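Local coordinates for SMI1/KNR4 family protein (PDB 2PAG), which is of unknown function but binds calcium and belongs to the SMI1/KNR4 family of the SUKH superfamily, at residues A[104-109]-A[119-124]; A[9-14]-A[52-57]. One frame throughout, in Å; residues are numbered along the deposited sequence.

Both contacts lie near the surface of one small chain, with centres about 21 Å apart and no touch between them. Contact 1 pairs strand 106-109 with the edge strand 119-121 of the antiparallel sheet, and a calcium ion is bound at its loop end. Contact 2 joins the end of helix 2-11 to the loop after helix 40-49, away from the metal. In contact 1 the direct hydrogen bonds are backbone to backbone, with Val-106 packed against Trp-121 on one face and Leu-107 against Ser-120 on the other. In contact 2 the side chains of Asn-12 and Glu-13 accept bonds from a chain without regular structure. Helix 124-132 is common to both: it begins at Val-124, and its Trp-132 meets segment 52-57.

Contact 1 (A[104-109]-A[119-124]); sequences GTVLLW and ESWESV. With CA (calcium ion), chain B.
Val-106 and Trp-121 form the antiparallel hydrogen-bonded pair that joins strand 106-109 to strand 119-121. Val-106 N gives a nearly straight bond to Trp-121 O (3.0 Å, 171°). Trp-121 N returns one to Val-106 O (2.9 Å). Both donors lie in the carbonyl plane of their acceptor.

The Val-106 side chain can be followed outward. Its CB lies near Trp-121 CB. From there CG1, anti to the backbone N (chi1 180°), reaches Trp-121 CE3 at 4.0 Å. CG2 turns the other way, to the Ser-123 carbonyl and to Val-124 CG2 at 3.9 Å. The two methyls thus span the indole and the start of helix 124-132, where Trp-127 also touches Val-106. The edge of the indole carries Val-106 O and Leu-108 CB near its plane. Trp-127 meets the same indole edge-to-face, and Tyr-98 packs against it.

Leu-107 and Ser-120 lie on the other face of the sheet, with Leu-107 CD2 at 3.7 Å from Ser-120 CB. Beyond the strands, water takes over. One molecule donates to Gly-104 O and accepts from Val-124 N, the first amide of the helix.

Thr-105 OG1 binds calcium at 2.4 Å, together with Glu-101 and Asp-103. The same OG1 is linked to Glu-122 O by a second water, which lies 2.7 Å from OG1. The Thr-105 hydroxyl therefore has two roles, as metal ligand and as one end of a water bridge. Calcium probably polarises the hydroxyl. The water bridge links this metal ligand to the Glu-122 carbonyl, in the loop before helix 124-132.

Contact 2 (A[9-14]-A[52-57]); sequences REANEP and VVYGSL
Asn-12 and Glu-13 hold one edge of the Val-53 backbone, one at its N and the other at its O. Asn-12 OD1 accepts from Val-53 N at 2.9 Å, with the donor in the plane of the amide C=O. Glu-13 N gives a bond to Val-53 O (2.8 Å), tilted 18° from the carbonyl plane. Val-53 thus has both its N and its O held by two consecutive residues. Asn-12 CA adds a CA-H...O contact to Val-53 O. The Asn-12 amide gets there because CG stands anti to the backbone N (chi1 179°).

Glu-13 crosses the Val-53 side chain at about a right angle, its extended chain running past Tyr-54 CA. Its carboxylate ends near Gly-55. OE2 takes a weak bond from Gly-55 N at 3.4 Å. The carboxylate therefore lies beside the start of the type II' turn from Tyr-54 to Leu-57, in which Gly-55 has a positive phi.

The Tyr-54 ring meets Ala-11. Ala-11 O lies at the ring edge, near its plane, and Ala-11 CB is 3.7 Å from Tyr-54 CD1. Arg-9 CD touches Val-52 CG2 at 4.1 Å.

Further out, the Arg-9 guanidinium makes a salt bridge to Asp-51 and a bond to Thr-48 O, tying helix 2-11 to the end of helix 40-49. Val-53 also rests on Val-15 and Leu-19. Behind the loop, Trp-132 of helix 124-132 touches Val-52 and donates to Tyr-54 O. Segment 52-57 is therefore held between the ends of helices 2-11 and 124-132, while Leu-57 reaches strand 88-93.

Contact 1 (A[104-109]-A[119-124])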
loop_
_atom_site.group_PDB
_atom_site.type_symbol
_atom_site.label_atom_id
_atom_site.label_comp_id
_atom_site.label_asym_id
_atom_site.label_seq_id
_atom_site.Cartn_x
_atom_site.Cartn_y
_atom_site.Cartn_z
ATOM N N GLY A 104 4.212 11.663 -2.380
ATOM C CA GLY A 104 3.862 10.984 -1.145
ATOM C C GLY A 104 2.482 11.170 -0.555
ATOM O O GLY A 104 2.105 10.408 0.342
ATOM N N THR A 105 1.725 12.159 -1.024
ATOM C CA THR A 105 0.387 12.373 -0.484
ATOM C C THR A 105 -0.490 11.161 -0.786
ATOM O O THR A 105 -0.408 10.594 -1.873
ATOM C CB THR A 105 -0.276 13.625 -1.103
ATOM O OG1 THR A 105 0.594 14.752 -0.957
ATOM C CG2 THR A 105 -1.614 13.921 -0.410
ATOM N N VAL A 106 -1.308 10.757 0.184
ATOM C CA VAL A 106 -2.218 9.628 -0.008
ATOM C C VAL A 106 -3.600 10.198 -0.284
ATOM O O VAL A 106 -4.078 11.074 0.441
ATOM C CB VAL A 106 -2.301 8.726 1.239
ATOM C CG1 VAL A 106 -3.269 7.575 0.972
ATOM C CG2 VAL A 106 -0.918 8.178 1.574
ATOM N N LEU A 107 -4.236 9.701 -1.337
ATOM C CA LEU A 107 -5.557 10.174 -1.718
ATOM C C LEU A 107 -6.511 9.002 -1.763
ATOM O O LEU A 107 -6.095 7.847 -1.755
ATOM C CB LEU A 107 -5.516 10.805 -3.110
ATOM C CG LEU A 107 -4.448 11.850 -3.423
ATOM C CD1 LEU A 107 -4.532 12.254 -4.890
ATOM C CD2 LEU A 107 -4.645 13.062 -2.530
ATOM N N LEU A 108 -7.798 9.305 -1.821
ATOM C CA LEU A 108 -8.793 8.255 -1.926
ATOM C C LEU A 108 -9.491 8.464 -3.258
ATOM O O LEU A 108 -10.052 9.532 -3.507
ATOM C CB LEU A 108 -9.800 8.344 -0.782
ATOM C CG LEU A 108 -10.941 7.330 -0.866
ATOM C CD1 LEU A 108 -10.402 5.902 -0.833
ATOM C CD2 LEU A 108 -11.892 7.588 0.292
ATOM N N TRP A 109 -9.436 7.456 -4.122
ATOM C CA TRP A 109 -10.079 7.550 -5.423
ATOM C C TRP A 109 -11.388 6.778 -5.365
ATOM O O TRP A 109 -11.396 5.580 -5.080
ATOM C CB TRP A 109 -9.176 6.961 -6.501
ATOM C CG TRP A 109 -9.707 7.116 -7.893
ATOM C CD1 TRP A 109 -9.522 8.178 -8.731
ATOM C CD2 TRP A 109 -10.498 6.166 -8.614
ATOM N NE1 TRP A 109 -10.144 7.944 -9.937
ATOM C CE2 TRP A 109 -10.752 6.716 -9.890
ATOM C CE3 TRP A 109 -11.015 4.900 -8.304
ATOM C CZ2 TRP A 109 -11.504 6.042 -10.861
ATOM C CZ3 TRP A 109 -11.763 4.226 -9.272
ATOM C CH2 TRP A 109 -11.999 4.800 -10.535
ATOM N N GLU A 119 -10.807 14.068 0.743
ATOM C CA GLU A 119 -9.966 13.657 1.862
ATOM C C GLU A 119 -8.605 13.103 1.453
ATOM O O GLU A 119 -8.489 12.351 0.482
ATOM C CB GLU A 119 -10.707 12.629 2.716
ATOM C CG GLU A 119 -11.137 11.381 1.969
ATOM C CD GLU A 119 -12.112 10.546 2.774
ATOM O OE1 GLU A 119 -11.811 10.252 3.951
ATOM O OE2 GLU A 119 -13.179 10.187 2.232
ATOM N N SER A 120 -7.576 13.480 2.206
ATOM C CA SER A 120 -6.219 13.021 1.931
ATOM C C SER A 120 -5.384 12.952 3.205
ATOM O O SER A 120 -5.768 13.487 4.247
ATOM C CB SER A 120 -5.537 13.947 0.923
ATOM O OG SER A 120 -5.349 15.248 1.457
ATOM N N TRP A 121 -4.236 12.291 3.104
ATOM C CA TRP A 121 -3.321 12.126 4.226
ATOM C C TRP A 121 -1.938 12.602 3.798
ATOM O O TRP A 121 -1.504 12.335 2.675
ATOM C CB TRP A 121 -3.291 10.653 4.642
ATOM C CG TRP A 121 -4.624 10.191 5.142
ATOM C CD1 TRP A 121 -5.039 10.132 6.444
ATOM C CD2 TRP A 121 -5.756 9.823 4.346
ATOM N NE1 TRP A 121 -6.362 9.753 6.506
ATOM C CE2 TRP A 121 -6.826 9.557 5.231
ATOM C CE3 TRP A 121 -5.972 9.692 2.967
ATOM C CZ2 TRP A 121 -8.096 9.169 4.780
ATOM C CZ3 TRP A 121 -7.239 9.305 2.519
ATOM C CH2 TRP A 121 -8.282 9.050 3.427
ATOM N N GLU A 122 -1.252 13.307 4.692
ATOM C CA GLU A 122 0.062 13.867 4.390
ATOM C C GLU A 122 1.131 12.873 3.970
ATOM O O GLU A 122 2.052 13.235 3.243
ATOM C CB GLU A 122 0.589 14.675 5.581
ATOM C CG GLU A 122 -0.184 15.950 5.899
ATOM C CD GLU A 122 -1.613 15.692 6.326
ATOM O OE1 GLU A 122 -1.860 14.682 7.020
ATOM O OE2 GLU A 122 -2.491 16.517 5.978
ATOM N N SER A 123 1.018 11.636 4.440
ATOM C CA SER A 123 1.989 10.597 4.111
ATOM C C SER A 123 1.377 9.223 4.313
ATOM O O SER A 123 0.302 9.084 4.918
ATOM C CB SER A 123 3.226 10.708 5.006
ATOM O OG SER A 123 2.954 10.181 6.299
ATOM N N VAL A 124 2.074 8.207 3.809
ATOM C CA VAL A 124 1.617 6.835 3.950
ATOM C C VAL A 124 1.568 6.459 5.428
ATOM O O VAL A 124 0.758 5.628 5.841
ATOM C CB VAL A 124 2.554 5.867 3.201
ATOM C CG1 VAL A 124 2.307 4.447 3.647
ATOM C CG2 VAL A 124 2.340 6.006 1.700
HETATM CA CA CA B . 0.823 16.026 -3.011
HETATM O O HOH W 1 3.990 9.109 1.728
HETATM O O HOH W 2 1.536 15.448 1.516
#

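Contact 2 (A[9-14]-A[52-57])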
loop_
_atom_site.group_PDB
_atom_site.type_symbol
_atom_site.label_atom_id
_atom_site.label_comp_id
_atom_site.label_asym_id
_atom_site.label_seq_id
_atom_site.Cartn_x
_atom_site.Cartn_y
_atom_site.Cartn_z
ATOM N N ARG A 9 3.475 -3.632 13.880
ATOM C CA ARG A 9 4.154 -4.907 14.070
ATOM C C ARG A 9 3.585 -5.692 15.242
ATOM O O ARG A 9 3.364 -6.896 15.141
ATOM C CB ARG A 9 5.650 -4.685 14.302
ATOM C CG ARG A 9 6.352 -3.876 13.225
ATOM C CD ARG A 9 6.385 -4.599 11.910
ATOM N NE ARG A 9 6.895 -5.963 12.034
ATOM C CZ ARG A 9 7.273 -6.705 10.998
ATOM N NH1 ARG A 9 7.206 -6.208 9.771
ATOM N NH2 ARG A 9 7.693 -7.952 11.183
ATOM N N GLU A 10 3.347 -5.009 16.355
ATOM C CA GLU A 10 2.824 -5.668 17.542
ATOM C C GLU A 10 1.332 -5.998 17.446
ATOM O O GLU A 10 0.824 -6.832 18.203
ATOM C CB GLU A 10 3.135 -4.809 18.776
ATOM C CG GLU A 10 4.634 -4.746 19.058
ATOM C CD GLU A 10 5.008 -3.980 20.320
ATOM O OE1 GLU A 10 4.110 -3.604 21.101
ATOM O OE2 GLU A 10 6.225 -3.763 20.522
ATOM N N ALA A 11 0.635 -5.366 16.506
ATOM C CA ALA A 11 -0.790 -5.626 16.333
ATOM C C ALA A 11 -1.016 -6.702 15.280
ATOM O O ALA A 11 -2.155 -7.131 15.058
ATOM C CB ALA A 11 -1.516 -4.348 15.931
ATOM N N ASN A 12 0.069 -7.136 14.639
ATOM C CA ASN A 12 -0.006 -8.152 13.590
ATOM C C ASN A 12 -0.815 -9.369 14.006
ATOM O O ASN A 12 -0.569 -9.963 15.059
ATOM C CB ASN A 12 1.388 -8.619 13.171
ATOM C CG ASN A 12 1.332 -9.697 12.105
ATOM O OD1 ASN A 12 0.886 -9.450 10.986
ATOM N ND2 ASN A 12 1.769 -10.907 12.454
ATOM N N GLU A 13 -1.764 -9.750 13.158
ATOM C CA GLU A 13 -2.627 -10.889 13.442
ATOM C C GLU A 13 -2.124 -12.177 12.799
ATOM O O GLU A 13 -1.762 -12.206 11.620
ATOM C CB GLU A 13 -4.041 -10.588 12.951
ATOM C CG GLU A 13 -4.593 -9.257 13.431
ATOM C CD GLU A 13 -5.916 -8.913 12.778
ATOM O OE1 GLU A 13 -6.233 -9.512 11.727
ATOM O OE2 GLU A 13 -6.634 -8.038 13.302
ATOM N N PRO A 14 -2.105 -13.272 13.567
ATOM C CA PRO A 14 -1.635 -14.536 13.005
ATOM C C PRO A 14 -2.527 -15.048 11.882
ATOM O O PRO A 14 -3.752 -14.892 11.924
ATOM C CB PRO A 14 -1.624 -15.470 14.216
ATOM C CG PRO A 14 -2.706 -14.915 15.087
ATOM C CD PRO A 14 -2.470 -13.428 14.986
ATOM N N VAL A 52 2.490 -7.228 7.524
ATOM C CA VAL A 52 1.502 -7.111 8.588
ATOM C C VAL A 52 0.052 -7.348 8.162
ATOM O O VAL A 52 -0.395 -6.918 7.082
ATOM C CB VAL A 52 1.603 -5.718 9.277
ATOM C CG1 VAL A 52 0.471 -5.535 10.274
ATOM C CG2 VAL A 52 2.950 -5.591 9.980
ATOM N N VAL A 53 -0.666 -8.064 9.022
ATOM C CA VAL A 53 -2.075 -8.370 8.824
ATOM C C VAL A 53 -2.804 -7.700 9.986
ATOM O O VAL A 53 -2.494 -7.970 11.150
ATOM C CB VAL A 53 -2.316 -9.894 8.868
ATOM C CG1 VAL A 53 -3.790 -10.195 8.678
ATOM C CG2 VAL A 53 -1.477 -10.580 7.796
ATOM N N TYR A 54 -3.746 -6.809 9.676
ATOM C CA TYR A 54 -4.494 -6.111 10.719
ATOM C C TYR A 54 -5.790 -5.452 10.252
ATOM O O TYR A 54 -5.868 -4.905 9.149
ATOM C CB TYR A 54 -3.643 -5.014 11.364
ATOM C CG TYR A 54 -4.409 -4.256 12.427
ATOM C CD1 TYR A 54 -4.513 -4.757 13.723
ATOM C CD2 TYR A 54 -5.100 -3.085 12.115
ATOM C CE1 TYR A 54 -5.290 -4.115 14.680
ATOM C CE2 TYR A 54 -5.882 -2.437 13.065
ATOM C CZ TYR A 54 -5.973 -2.959 14.345
ATOM O OH TYR A 54 -6.752 -2.332 15.290
ATOM N N GLY A 55 -6.794 -5.500 11.121
ATOM C CA GLY A 55 -8.067 -4.863 10.841
ATOM C C GLY A 55 -8.864 -5.345 9.649
ATOM O O GLY A 55 -8.834 -6.526 9.298
ATOM N N SER A 56 -9.577 -4.408 9.026
ATOM C CA SER A 56 -10.432 -4.706 7.879
ATOM C C SER A 56 -9.868 -4.250 6.538
ATOM O O SER A 56 -10.594 -4.215 5.543
ATOM C CB SER A 56 -11.809 -4.064 8.075
ATOM O OG SER A 56 -11.709 -2.648 8.133
ATOM N N LEU A 57 -8.593 -3.880 6.513
ATOM C CA LEU A 57 -7.947 -3.440 5.278
ATOM C C LEU A 57 -6.699 -4.270 5.021
ATOM O O LEU A 57 -5.969 -4.611 5.947
ATOM C CB LEU A 57 -7.569 -1.958 5.363
ATOM C CG LEU A 57 -8.730 -0.957 5.344
ATOM C CD1 LEU A 57 -8.217 0.434 5.637
ATOM C CD2 LEU A 57 -9.419 -0.991 3.996
HETATM O O HOH W 3 -7.881 -8.833 10.108
#